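PDB 5GKD: AlyGC from Glaciecola chathamensis, which degrades alginate as a lyase of polysaccharide lyase family 6, probably by beta-elimination, and carries a bound calcium ion. Local coordinates for residues N342-V347 / K367-N372; E384-T389 / K403-Y408; E278-Y283 / V317-I322. One frame throughout, in Å; residues are numbered along the deposited sequence.

From the N terminus, contact 3 comes first: 278-283 meets 317-322 and closes a loop of 33 residues. Contact 1 follows, with 342-347 against 367-372 across 19 residues. Contact 2 is last, where 384-389 meets 403-408 across 13 residues. The three loops run in series, and none nests in or crosses another. Contacts 3 and 1 join successive coils of the same parallel beta-helix. They touch where Asn318 N meets Val347 O. Contact 2 adjoins contact 1 directly, because strand 383-386 pairs with strand 364-372. It adds the chain segment that folds back after strand 398-400. Contacts 2 and 3 do not touch; their nearest atoms are about 8 Å apart.

Contact 1: N342-V347 / K367-N372; sequences NNNLIV and KDNLLN
Asn369 OD1 accepts two hydrogen bonds from Asn344, one from backbone N and one from ND2, each 3.0 Å long. The donors reach it from opposite faces of the Asn369 amide plane, each tilted about 20° from that plane. This is one rung of an asparagine ladder in a parallel beta-helix, where asparagines of successive coils stack at a turn. Both side chains keep CG beside the backbone N (chi1 about -60°), which sets them side by side with their amide planes 10° apart. Toward the preceding coil, Asn344 OD1 accepts from the backbone N of Asn314, consistent with a further rung, and Asn344 ND2 also gives to Ile311 O. Asn369 ND2 bonds Met341 O and Gly382 O. The buried amides are thus well satisfied.

Past the turn, strands 345-347 and 369-372 run parallel. Leu370 N donates to Asn344 O at 3.0 Å, and Ile346 N to Leu370 O at 3.0 Å. Leu345 CD1 lies alongside Leu370 CD2 at 4.1 Å on one face of the sheet. On the other, Ile346 CG2 meets Leu371 CD2 at 4.0 Å. At the turn itself, a water donates to Asp368 OD2 at 2.7 Å and also to Asn343 OD1.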
ATOM      1  N   ASN A 342      50.913   1.709 -10.699  1.00 20.53           N
ATOM      2  CA  ASN A 342      52.026   1.978 -11.606  1.00 21.23           C
ATOM      3  C   ASN A 342      51.555   2.075 -13.049  1.00 24.12           C
ATOM      4  O   ASN A 342      50.586   1.427 -13.447  1.00 24.29           O
ATOM      5  CB  ASN A 342      53.096   0.877 -11.584  1.00 22.80           C
ATOM      6  CG  ASN A 342      53.338   0.322 -10.219  1.00 30.32           C
ATOM      7  OD1 ASN A 342      53.653   1.059  -9.290  1.00 35.15           O
ATOM      8  ND2 ASN A 342      53.183  -0.989 -10.076  1.00 27.84           N
ATOM      9  N   ASN A 343      52.298   2.852 -13.843  1.00 22.49           N
ATOM     10  CA  ASN A 343      52.180   2.871 -15.304  1.00 23.92           C
ATOM     11  C   ASN A 343      50.772   3.217 -15.779  1.00 23.21           C
ATOM     12  O   ASN A 343      50.361   2.824 -16.868  1.00 24.13           O
ATOM     13  CB  ASN A 343      52.649   1.546 -15.902  1.00 24.32           C
ATOM     14  CG  ASN A 343      54.111   1.285 -15.624  1.00 28.31           C
ATOM     15  OD1 ASN A 343      54.459   0.608 -14.663  1.00 37.44           O
ATOM     16  ND2 ASN A 343      54.979   1.841 -16.457  1.00 29.09           N
ATOM     17  N   ASN A 344      50.036   3.969 -14.975  1.00 22.31           N
ATOM     18  CA  ASN A 344      48.728   4.457 -15.364  1.00 22.34           C
ATOM     19  C   ASN A 344      48.843   5.799 -16.089  1.00 24.16           C
ATOM     20  O   ASN A 344      49.855   6.495 -16.017  1.00 24.78           O
ATOM     21  CB  ASN A 344      47.821   4.565 -14.136  1.00 20.81           C
ATOM     22  CG  ASN A 344      47.601   3.203 -13.461  1.00 21.11           C
ATOM     23  OD1 ASN A 344      46.858   2.369 -13.966  1.00 23.47           O
ATOM     24  ND2 ASN A 344      48.275   2.970 -12.356  1.00 19.99           N
ATOM     25  N   LEU A 345      47.778   6.156 -16.790  1.00 21.65           N
ATOM     26  CA  LEU A 345      47.719   7.381 -17.570  1.00 22.33           C
ATOM     27  C   LEU A 345      46.446   8.119 -17.205  1.00 22.29           C
ATOM     28  O   LEU A 345      45.344   7.580 -17.351  1.00 21.89           O
ATOM     29  CB  LEU A 345      47.767   7.089 -19.071  1.00 20.45           C
ATOM     30  CG  LEU A 345      47.464   8.256 -20.016  1.00 22.74           C
ATOM     31  CD1 LEU A 345      48.552   9.306 -20.005  1.00 19.12           C
ATOM     32  CD2 LEU A 345      47.265   7.751 -21.437  1.00 20.72           C
ATOM     33  N   ILE A 346      46.608   9.349 -16.735  1.00 21.63           N
ATOM     34  CA  ILE A 346      45.515  10.205 -16.303  1.00 23.25           C
ATOM     35  C   ILE A 346      45.598  11.479 -17.122  1.00 23.54           C
ATOM     36  O   ILE A 346      46.572  12.231 -17.009  1.00 27.10           O
ATOM     37  CB  ILE A 346      45.595  10.524 -14.799  1.00 21.90           C
ATOM     38  CG1 ILE A 346      45.622   9.246 -13.960  1.00 20.42           C
ATOM     39  CG2 ILE A 346      44.451  11.412 -14.400  1.00 23.59           C
ATOM     40  CD1 ILE A 346      45.847   9.488 -12.477  1.00 23.66           C
ATOM     41  N   VAL A 347      44.595  11.716 -17.950  1.00 22.61           N
ATOM     42  CA  VAL A 347      44.486  12.928 -18.739  1.00 21.90           C
ATOM     43  C   VAL A 347      43.152  13.558 -18.388  1.00 25.73           C
ATOM     44  O   VAL A 347      42.097  12.945 -18.595  1.00 24.56           O
ATOM     45  CB  VAL A 347      44.585  12.655 -20.247  1.00 23.73           C
ATOM     46  CG1 VAL A 347      44.475  13.971 -21.011  1.00 22.20           C
ATOM     47  CG2 VAL A 347      45.874  11.939 -20.575  1.00 21.98           C
ATOM     48  N   LYS A 367      54.267   4.580  -8.795  1.00 24.65           N
ATOM     49  CA  LYS A 367      55.470   4.590  -9.610  1.00 24.41           C
ATOM     50  C   LYS A 367      55.093   4.738 -11.075  1.00 26.76           C
ATOM     51  O   LYS A 367      54.166   4.082 -11.547  1.00 23.63           O
ATOM     52  CB  LYS A 367      56.265   3.305  -9.421  1.00 28.46           C
ATOM     53  CG  LYS A 367      57.628   3.514  -8.888  1.00 40.63           C
ATOM     54  CD  LYS A 367      58.160   2.219  -8.335  1.00 41.73           C
ATOM     55  CE  LYS A 367      59.665   2.349  -8.089  1.00 50.37           C
ATOM     56  NZ  LYS A 367      60.063   3.544  -7.277  1.00 46.09           N
ATOM     57  N   ASP A 368      55.804   5.612 -11.784  1.00 27.39           N
ATOM     58  CA  ASP A 368      55.692   5.695 -13.240  1.00 28.56           C
ATOM     59  C   ASP A 368      54.258   5.934 -13.710  1.00 27.63           C
ATOM     60  O   ASP A 368      53.804   5.312 -14.666  1.00 28.22           O
ATOM     61  CB  ASP A 368      56.262   4.442 -13.905  1.00 27.42           C
ATOM     62  CG  ASP A 368      57.732   4.254 -13.612  1.00 33.28           C
ATOM     63  OD1 ASP A 368      58.456   5.268 -13.569  1.00 39.89           O
ATOM     64  OD2 ASP A 368      58.164   3.098 -13.399  1.00 40.10           O
ATOM     65  N   ASN A 369      53.535   6.834 -13.050  1.00 25.32           N
ATOM     66  CA  ASN A 369      52.239   7.272 -13.555  1.00 23.41           C
ATOM     67  C   ASN A 369      52.390   8.605 -14.275  1.00 26.83           C
ATOM     68  O   ASN A 369      53.137   9.473 -13.827  1.00 34.73           O
ATOM     69  CB  ASN A 369      51.215   7.391 -12.428  1.00 23.52           C
ATOM     70  CG  ASN A 369      51.001   6.080 -11.709  1.00 21.21           C
ATOM     71  OD1 ASN A 369      50.399   5.152 -12.253  1.00 20.89           O
ATOM     72  ND2 ASN A 369      51.511   5.988 -10.491  1.00 18.40           N
ATOM     73  N   LEU A 370      51.686   8.760 -15.397  1.00 28.87           N
ATOM     74  CA  LEU A 370      51.813   9.930 -16.256  1.00 23.89           C
ATOM     75  C   LEU A 370      50.538  10.758 -16.211  1.00 22.74           C
ATOM     76  O   LEU A 370      49.428  10.225 -16.362  1.00 24.92           O
ATOM     77  CB  LEU A 370      52.126   9.540 -17.704  1.00 20.17           C
ATOM     78  CG  LEU A 370      52.434  10.724 -18.628  1.00 26.66           C
ATOM     79  CD1 LEU A 370      53.727  11.411 -18.183  1.00 26.35           C
ATOM     80  CD2 LEU A 370      52.554  10.307 -20.085  1.00 23.42           C
ATOM     81  N   LEU A 371      50.715  12.057 -16.027  1.00 22.69           N
ATOM     82  CA  LEU A 371      49.674  13.063 -15.934  1.00 22.00           C
ATOM     83  C   LEU A 371      49.908  14.097 -17.022  1.00 26.02           C
ATOM     84  O   LEU A 371      51.058  14.431 -17.326  1.00 27.01           O
ATOM     85  CB  LEU A 371      49.745  13.782 -14.589  1.00 25.73           C
ATOM     86  CG  LEU A 371      48.663  13.823 -13.530  1.00 29.88           C
ATOM     87  CD1 LEU A 371      49.093  14.804 -12.450  1.00 26.08           C
ATOM     88  CD2 LEU A 371      47.328  14.204 -14.120  1.00 30.36           C
ATOM     89  N   ASN A 372      48.829  14.648 -17.577  1.00 25.22           N
ATOM     90  CA  ASN A 372      48.995  15.778 -18.480  1.00 24.71           C
ATOM     91  C   ASN A 372      49.354  17.035 -17.687  1.00 29.72           C
ATOM     92  O   ASN A 372      48.998  17.183 -16.513  1.00 24.95           O
ATOM     93  CB  ASN A 372      47.744  15.991 -19.344  1.00 23.27           C
ATOM     94  CG  ASN A 372      46.513  16.373 -18.540  1.00 25.97           C
ATOM     95  OD1 ASN A 372      46.003  15.586 -17.739  1.00 27.59           O
ATOM     96  ND2 ASN A 372      46.002  17.567 -18.784  1.00 25.35           N
TER
HETATM   97  O   HOH W   1      56.942   0.741 -13.043  1.00 38.10           O

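Contact 2: E384-T389 / K403-Y408; sequences EQADIT and KTQQKY
The backbones of 384-389 and 403-408 stand well apart, with the CA atoms of Ile388 and Gln405 8.1 Å from each other and those of Glu384 and Tyr408 at 11.0 Å. The first segment is extended and begins as the end of strand 383-386. The second winds through helical backbone angles at 403-406 without regular helical bonding. Side chains therefore bridge the gap.

Gln405 does most of this. Its chain is extended beyond CG (chi2 170°) and carries the amide across to the other backbone. NE2 donates to Asp387 O in a weak but nearly straight bond of 3.3 Å. The same NE2 lies 3.5 Å from Ala386 CB. Ile388 crosses the amide at a slant, its CG1 3.8 Å from Gln405 NE2. On the other branch, Gln405 OE1 accepts from a water at 2.8 Å, and this water weakly accepts from Thr389 N.

Strand 383-386 pairs with 364-372 as the last strand paired in the first parallel beta-helix of the chain, and the returning segment 403-408 packs against this part of it. Leu370, on the preceding coil, touches Glu384, Ile388, Gln405 and Tyr408. Tyr408 is buried. Tyr408 OH lies 3.4 Å from Glu384 OE2. The carboxylate and ring planes stand 70° apart.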
ATOM      1  N   GLU A 384      54.530  11.815 -12.948  1.00 28.17           N
ATOM      2  CA  GLU A 384      55.255  12.801 -13.724  1.00 29.03           C
ATOM      3  C   GLU A 384      54.286  13.460 -14.688  1.00 27.99           C
ATOM      4  O   GLU A 384      53.260  12.885 -15.071  1.00 29.82           O
ATOM      5  CB  GLU A 384      56.416  12.181 -14.508  1.00 33.45           C
ATOM      6  CG  GLU A 384      56.061  10.830 -15.155  1.00 43.36           C
ATOM      7  CD  GLU A 384      57.259  10.064 -15.645  1.00 51.94           C
ATOM      8  OE1 GLU A 384      58.053  10.583 -16.436  1.00 53.98           O
ATOM      9  OE2 GLU A 384      57.407   8.970 -15.137  1.00 57.85           O
ATOM     10  N   GLN A 385      54.630  14.667 -15.079  1.00 24.15           N
ATOM     11  CA  GLN A 385      53.763  15.463 -15.923  1.00 27.27           C
ATOM     12  C   GLN A 385      54.405  15.675 -17.281  1.00 23.61           C
ATOM     13  O   GLN A 385      55.624  15.815 -17.391  1.00 25.49           O
ATOM     14  CB  GLN A 385      53.468  16.798 -15.272  1.00 28.33           C
ATOM     15  CG  GLN A 385      52.719  16.666 -13.979  1.00 33.71           C
ATOM     16  CD  GLN A 385      52.371  18.016 -13.410  1.00 34.26           C
ATOM     17  OE1 GLN A 385      53.107  18.561 -12.596  1.00 36.72           O
ATOM     18  NE2 GLN A 385      51.255  18.572 -13.856  1.00 33.70           N
ATOM     19  N   ALA A 386      53.569  15.710 -18.311  1.00 23.51           N
ATOM     20  CA  ALA A 386      54.075  15.892 -19.664  1.00 24.67           C
ATOM     21  C   ALA A 386      53.017  16.558 -20.522  1.00 25.67           C
ATOM     22  O   ALA A 386      51.831  16.563 -20.191  1.00 28.90           O
ATOM     23  CB  ALA A 386      54.503  14.563 -20.297  1.00 20.87           C
ATOM     24  N   ASP A 387      53.469  17.117 -21.635  1.00 25.47           N
ATOM     25  CA  ASP A 387      52.575  17.624 -22.662  1.00 26.83           C
ATOM     26  C   ASP A 387      51.965  16.433 -23.391  1.00 27.49           C
ATOM     27  O   ASP A 387      52.634  15.772 -24.183  1.00 31.19           O
ATOM     28  CB  ASP A 387      53.343  18.532 -23.617  1.00 29.07           C
ATOM     29  CG  ASP A 387      52.435  19.276 -24.561  1.00 35.71           C
ATOM     30  OD1 ASP A 387      51.231  18.966 -24.591  1.00 34.86           O
ATOM     31  OD2 ASP A 387      52.926  20.172 -25.273  1.00 45.19           O
ATOM     32  N   ILE A 388      50.699  16.135 -23.109  1.00 31.75           N
ATOM     33  CA  ILE A 388      50.016  14.980 -23.674  1.00 26.49           C
ATOM     34  C   ILE A 388      48.873  15.482 -24.533  1.00 31.73           C
ATOM     35  O   ILE A 388      48.082  16.316 -24.083  1.00 31.69           O
ATOM     36  CB  ILE A 388      49.476  14.038 -22.582  1.00 27.83           C
ATOM     37  CG1 ILE A 388      50.585  13.572 -21.646  1.00 24.62           C
ATOM     38  CG2 ILE A 388      48.770  12.840 -23.209  1.00 27.83           C
ATOM     39  CD1 ILE A 388      50.050  12.815 -20.452  1.00 23.89           C
ATOM     40  N   THR A 389      48.767  14.978 -25.759  1.00 30.21           N
ATOM     41  CA  THR A 389      47.548  15.197 -26.524  1.00 31.49           C
ATOM     42  C   THR A 389      47.015  13.845 -26.979  1.00 27.34           C
ATOM     43  O   THR A 389      47.747  13.028 -27.547  1.00 31.01           O
ATOM     44  CB  THR A 389      47.765  16.184 -27.689  1.00 32.36           C
ATOM     45  OG1 THR A 389      47.812  15.485 -28.930  1.00 41.43           O
ATOM     46  CG2 THR A 389      49.051  16.986 -27.512  1.00 34.93           C
ATOM     47  N   LYS A 403      54.374   7.964 -29.224  1.00 30.51           N
ATOM     48  CA  LYS A 403      54.594   6.537 -29.008  1.00 29.03           C
ATOM     49  C   LYS A 403      55.284   6.270 -27.670  1.00 31.78           C
ATOM     50  O   LYS A 403      54.984   5.276 -27.002  1.00 32.30           O
ATOM     51  CB  LYS A 403      55.412   5.940 -30.159  1.00 33.83           C
ATOM     52  CG  LYS A 403      55.285   4.415 -30.288  1.00 38.10           C
ATOM     53  CD  LYS A 403      54.053   4.040 -31.117  1.00 32.87           C
ATOM     54  CE  LYS A 403      53.625   2.584 -30.961  1.00 40.23           C
ATOM     55  NZ  LYS A 403      54.711   1.563 -31.030  1.00 44.93           N
ATOM     56  N   THR A 404      56.209   7.143 -27.257  1.00 29.48           N
ATOM     57  CA  THR A 404      56.886   6.919 -25.984  1.00 31.19           C
ATOM     58  C   THR A 404      55.930   7.038 -24.803  1.00 32.16           C
ATOM     59  O   THR A 404      56.176   6.432 -23.756  1.00 34.71           O
ATOM     60  CB  THR A 404      58.056   7.892 -25.797  1.00 29.51           C
ATOM     61  OG1 THR A 404      57.586   9.241 -25.893  1.00 31.57           O
ATOM     62  CG2 THR A 404      59.117   7.658 -26.835  1.00 31.13           C
ATOM     63  N   GLN A 405      54.854   7.814 -24.934  1.00 26.73           N
ATOM     64  CA  GLN A 405      53.880   7.911 -23.851  1.00 27.35           C
ATOM     65  C   GLN A 405      52.873   6.761 -23.846  1.00 32.05           C
ATOM     66  O   GLN A 405      52.083   6.650 -22.901  1.00 33.07           O
ATOM     67  CB  GLN A 405      53.140   9.256 -23.925  1.00 30.64           C
ATOM     68  CG  GLN A 405      54.011  10.451 -23.550  1.00 26.43           C
ATOM     69  CD  GLN A 405      53.353  11.792 -23.853  1.00 26.84           C
ATOM     70  OE1 GLN A 405      52.380  11.883 -24.609  1.00 26.34           O
ATOM     71  NE2 GLN A 405      53.898  12.845 -23.268  1.00 26.08           N
ATOM     72  N   GLN A 406      52.890   5.898 -24.861  1.00 32.24           N
ATOM     73  CA  GLN A 406      51.995   4.752 -24.916  1.00 30.73           C
ATOM     74  C   GLN A 406      52.430   3.606 -24.020  1.00 28.92           C
ATOM     75  O   GLN A 406      51.693   2.623 -23.914  1.00 28.06           O
ATOM     76  CB  GLN A 406      51.855   4.252 -26.353  1.00 26.74           C
ATOM     77  CG  GLN A 406      50.972   5.145 -27.199  1.00 24.97           C
ATOM     78  CD  GLN A 406      50.950   4.709 -28.637  1.00 26.08           C
ATOM     79  OE1 GLN A 406      51.452   3.645 -28.971  1.00 32.46           O
ATOM     80  NE2 GLN A 406      50.387   5.527 -29.493  1.00 26.23           N
ATOM     81  N   LYS A 407      53.588   3.702 -23.373  1.00 27.38           N
ATOM     82  CA  LYS A 407      53.950   2.752 -22.328  1.00 25.68           C
ATOM     83  C   LYS A 407      53.225   3.041 -21.026  1.00 26.26           C
ATOM     84  O   LYS A 407      53.409   2.317 -20.042  1.00 26.74           O
ATOM     85  CB  LYS A 407      55.463   2.766 -22.098  1.00 31.78           C
ATOM     86  CG  LYS A 407      55.991   3.991 -21.370  1.00 36.80           C
ATOM     87  CD  LYS A 407      57.527   3.967 -21.310  1.00 45.18           C
ATOM     88  CE  LYS A 407      58.067   4.575 -20.022  1.00 44.74           C
ATOM     89  NZ  LYS A 407      59.554   4.439 -19.932  1.00 52.62           N
ATOM     90  N   TYR A 408      52.426   4.099 -21.000  1.00 26.46           N
ATOM     91  CA  TYR A 408      51.567   4.414 -19.880  1.00 24.85           C
ATOM     92  C   TYR A 408      50.131   4.152 -20.285  1.00 26.05           C
ATOM     93  O   TYR A 408      49.714   4.469 -21.407  1.00 26.93           O
ATOM     94  CB  TYR A 408      51.719   5.868 -19.440  1.00 23.33           C
ATOM     95  CG  TYR A 408      53.141   6.263 -19.086  1.00 27.37           C
ATOM     96  CD1 TYR A 408      54.007   6.754 -20.052  1.00 27.60           C
ATOM     97  CD2 TYR A 408      53.608   6.156 -17.784  1.00 26.26           C
ATOM     98  CE1 TYR A 408      55.306   7.134 -19.730  1.00 28.87           C
ATOM     99  CE2 TYR A 408      54.896   6.526 -17.452  1.00 27.61           C
ATOM    100  CZ  TYR A 408      55.743   7.014 -18.432  1.00 30.18           C
ATOM    101  OH  TYR A 408      57.029   7.370 -18.106  1.00 36.95           O
TER
HETATM  102  O   HOH W   2      51.028  12.819 -26.831  1.00 31.96           O

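Contact 3: E278-Y283 / V317-I322; sequences EGLTGY and VNVEHI
Two successive coils of the parallel beta-helix meet here, where strands 271-278 and 310-317 end and the chain turns. The segments run almost in the same direction. Gly279 N donates to Val317 O at 3.0 Å. Further along, Glu320 N gives Leu280 O a nearly straight bond of 3.0 Å. Gly279 and Asn318, matched across the coils, both have positive phi, so each coil turns in a similar way. Leu280 CD1 packs on Val319 CG2 at 4.3 Å.

Glu320 lies alongside Thr281, its OE2 3.6 Å from Thr281 CG2. A water donates to both Glu320 OE1 and Thr281 O. Thr281 OG1 bonds Val257 O on the coil before.

With CG beside the backbone N (chi1 -64°), His321 sets its ring face against Tyr283 CB. Tyr283 CB makes a CH-pi contact over this face, 3.9 Å from the centroid of the His321 ring and 24° off its normal. Gly282 O approaches the ring edge, 3.3 Å from His321 CD2. A second water accepts from His321 N and lies 2.7 Å from Gly282 O. With an alanine here, Tyr283 CB would probably lose the flat surface it rests on, and a gap would be likely to open beside Gly282 O.

Glu278 pairs through its backbone with Phe252 and Gly254 of the coil before, and its OE2 forms a salt bridge with Arg392 while OE1 bonds Tyr276 OH. On the following coil, Asn318 OD1 accepts from Asp349 N, and Glu278 and Val317 both rest against Leu398 of strand 398-400.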
ATOM      1  N   GLU A 278      36.627   6.518 -19.387  1.00 20.79           N
ATOM      2  CA  GLU A 278      36.453   7.808 -20.032  1.00 21.64           C
ATOM      3  C   GLU A 278      35.124   8.426 -19.641  1.00 21.04           C
ATOM      4  O   GLU A 278      34.089   7.766 -19.676  1.00 19.31           O
ATOM      5  CB  GLU A 278      36.513   7.695 -21.568  1.00 19.16           C
ATOM      6  CG  GLU A 278      36.347   9.020 -22.278  1.00 20.66           C
ATOM      7  CD  GLU A 278      36.419   8.899 -23.793  1.00 26.63           C
ATOM      8  OE1 GLU A 278      36.798   7.823 -24.301  1.00 29.20           O
ATOM      9  OE2 GLU A 278      36.093   9.886 -24.482  1.00 30.46           O
ATOM     10  N   GLY A 279      35.168   9.713 -19.309  1.00 23.80           N
ATOM     11  CA  GLY A 279      33.979  10.531 -19.132  1.00 22.10           C
ATOM     12  C   GLY A 279      33.105  10.093 -17.984  1.00 21.72           C
ATOM     13  O   GLY A 279      31.872  10.138 -18.097  1.00 24.17           O
ATOM     14  N   LEU A 280      33.711   9.676 -16.881  1.00 18.82           N
ATOM     15  CA  LEU A 280      33.008   9.169 -15.711  1.00 18.93           C
ATOM     16  C   LEU A 280      32.873  10.273 -14.678  1.00 19.69           C
ATOM     17  O   LEU A 280      33.870  10.884 -14.286  1.00 21.29           O
ATOM     18  CB  LEU A 280      33.763   7.988 -15.105  1.00 18.08           C
ATOM     19  CG  LEU A 280      34.036   6.843 -16.073  1.00 18.41           C
ATOM     20  CD1 LEU A 280      34.788   5.738 -15.355  1.00 20.91           C
ATOM     21  CD2 LEU A 280      32.701   6.325 -16.590  1.00 18.45           C
ATOM     22  N   THR A 281      31.650  10.515 -14.224  1.00 19.76           N
ATOM     23  CA  THR A 281      31.373  11.662 -13.381  1.00 21.30           C
ATOM     24  C   THR A 281      31.092  11.301 -11.936  1.00 22.46           C
ATOM     25  O   THR A 281      30.839  12.201 -11.139  1.00 24.83           O
ATOM     26  CB  THR A 281      30.179  12.448 -13.927  1.00 20.94           C
ATOM     27  OG1 THR A 281      29.004  11.661 -13.746  1.00 24.14           O
ATOM     28  CG2 THR A 281      30.348  12.706 -15.386  1.00 20.54           C
ATOM     29  N   GLY A 282      31.114  10.034 -11.572  1.00 23.41           N
ATOM     30  CA  GLY A 282      30.671   9.660 -10.244  1.00 21.91           C
ATOM     31  C   GLY A 282      31.681   9.989  -9.176  1.00 21.15           C
ATOM     32  O   GLY A 282      32.837  10.296  -9.453  1.00 23.73           O
ATOM     33  N   TYR A 283      31.241   9.875  -7.926  1.00 22.93           N
ATOM     34  CA  TYR A 283      32.090  10.172  -6.779  1.00 22.93           C
ATOM     35  C   TYR A 283      31.781   9.192  -5.654  1.00 21.46           C
ATOM     36  O   TYR A 283      30.852   8.392  -5.738  1.00 21.29           O
ATOM     37  CB  TYR A 283      31.919  11.628  -6.306  1.00 20.00           C
ATOM     38  CG  TYR A 283      30.503  12.031  -5.972  1.00 25.05           C
ATOM     39  CD1 TYR A 283      29.973  11.801  -4.712  1.00 24.41           C
ATOM     40  CD2 TYR A 283      29.693  12.642  -6.920  1.00 25.33           C
ATOM     41  CE1 TYR A 283      28.678  12.172  -4.404  1.00 27.20           C
ATOM     42  CE2 TYR A 283      28.404  13.009  -6.622  1.00 26.11           C
ATOM     43  CZ  TYR A 283      27.902  12.776  -5.364  1.00 28.08           C
ATOM     44  OH  TYR A 283      26.613  13.151  -5.078  1.00 34.26           O
ATOM     45  N   VAL A 317      40.614   9.035 -18.710  1.00 20.92           N
ATOM     46  CA  VAL A 317      40.424  10.286 -19.435  1.00 19.42           C
ATOM     47  C   VAL A 317      39.180  10.972 -18.899  1.00 23.18           C
ATOM     48  O   VAL A 317      38.086  10.391 -18.924  1.00 25.80           O
ATOM     49  CB  VAL A 317      40.290  10.050 -20.945  1.00 20.65           C
ATOM     50  CG1 VAL A 317      40.145  11.371 -21.668  1.00 21.17           C
ATOM     51  CG2 VAL A 317      41.457   9.291 -21.467  1.00 20.94           C
ATOM     52  N   ASN A 318      39.340  12.220 -18.453  1.00 23.30           N
ATOM     53  CA  ASN A 318      38.245  13.020 -17.897  1.00 23.87           C
ATOM     54  C   ASN A 318      37.427  12.213 -16.888  1.00 24.08           C
ATOM     55  O   ASN A 318      36.195  12.193 -16.918  1.00 22.31           O
ATOM     56  CB  ASN A 318      37.358  13.585 -19.006  1.00 22.17           C
ATOM     57  CG  ASN A 318      38.109  14.562 -19.904  1.00 28.39           C
ATOM     58  OD1 ASN A 318      39.123  15.116 -19.505  1.00 31.41           O
ATOM     59  ND2 ASN A 318      37.619  14.767 -21.115  1.00 28.05           N
ATOM     60  N   VAL A 319      38.124  11.506 -16.006  1.00 22.69           N
ATOM     61  CA  VAL A 319      37.495  10.820 -14.887  1.00 18.28           C
ATOM     62  C   VAL A 319      37.518  11.813 -13.738  1.00 23.00           C
ATOM     63  O   VAL A 319      38.587  12.240 -13.299  1.00 21.30           O
ATOM     64  CB  VAL A 319      38.216   9.510 -14.549  1.00 20.66           C
ATOM     65  CG1 VAL A 319      37.693   8.914 -13.256  1.00 21.88           C
ATOM     66  CG2 VAL A 319      38.022   8.512 -15.690  1.00 17.88           C
ATOM     67  N   GLU A 320      36.338  12.244 -13.298  1.00 25.07           N
ATOM     68  CA  GLU A 320      36.297  13.380 -12.391  1.00 21.55           C
ATOM     69  C   GLU A 320      36.793  13.018 -11.000  1.00 19.95           C
ATOM     70  O   GLU A 320      37.385  13.866 -10.331  1.00 22.98           O
ATOM     71  CB  GLU A 320      34.887  13.965 -12.346  1.00 22.09           C
ATOM     72  CG  GLU A 320      34.449  14.457 -13.725  1.00 25.75           C
ATOM     73  CD  GLU A 320      33.091  15.138 -13.756  1.00 31.64           C
ATOM     74  OE1 GLU A 320      32.478  15.360 -12.686  1.00 32.21           O
ATOM     75  OE2 GLU A 320      32.643  15.463 -14.878  1.00 41.63           O
ATOM     76  N   HIS A 321      36.604  11.781 -10.545  1.00 19.98           N
ATOM     77  CA  HIS A 321      37.018  11.439  -9.190  1.00 19.75           C
ATOM     78  C   HIS A 321      37.783  10.123  -9.156  1.00 23.71           C
ATOM     79  O   HIS A 321      37.279   9.087  -9.603  1.00 21.82           O
ATOM     80  CB  HIS A 321      35.815  11.402  -8.247  1.00 21.66           C
ATOM     81  CG  HIS A 321      35.146  12.732  -8.095  1.00 20.99           C
ATOM     82  ND1 HIS A 321      35.631  13.714  -7.262  1.00 23.04           N
ATOM     83  CD2 HIS A 321      34.055  13.255  -8.696  1.00 20.98           C
ATOM     84  CE1 HIS A 321      34.859  14.782  -7.344  1.00 20.72           C
ATOM     85  NE2 HIS A 321      33.897  14.529  -8.209  1.00 23.38           N
ATOM     86  N   ILE A 322      39.000  10.183  -8.620  1.00 18.44           N
ATOM     87  CA  ILE A 322      39.792   9.026  -8.237  1.00 23.33           C
ATOM     88  C   ILE A 322      39.969   9.136  -6.734  1.00 23.72           C
ATOM     89  O   ILE A 322      40.631  10.063  -6.257  1.00 26.86           O
ATOM     90  CB  ILE A 322      41.160   8.991  -8.936  1.00 22.44           C
ATOM     91  CG1 ILE A 322      41.021   8.825 -10.451  1.00 22.39           C
ATOM     92  CG2 ILE A 322      42.027   7.896  -8.342  1.00 22.01           C
ATOM     93  CD1 ILE A 322      42.362   8.980 -11.175  1.00 21.52           C
TER
HETATM   94  O   HOH W   3      34.524   9.924 -11.564  1.00 17.86           O
HETATM   95  O   HOH W   4      31.071  14.967 -10.470  1.00 31.30           O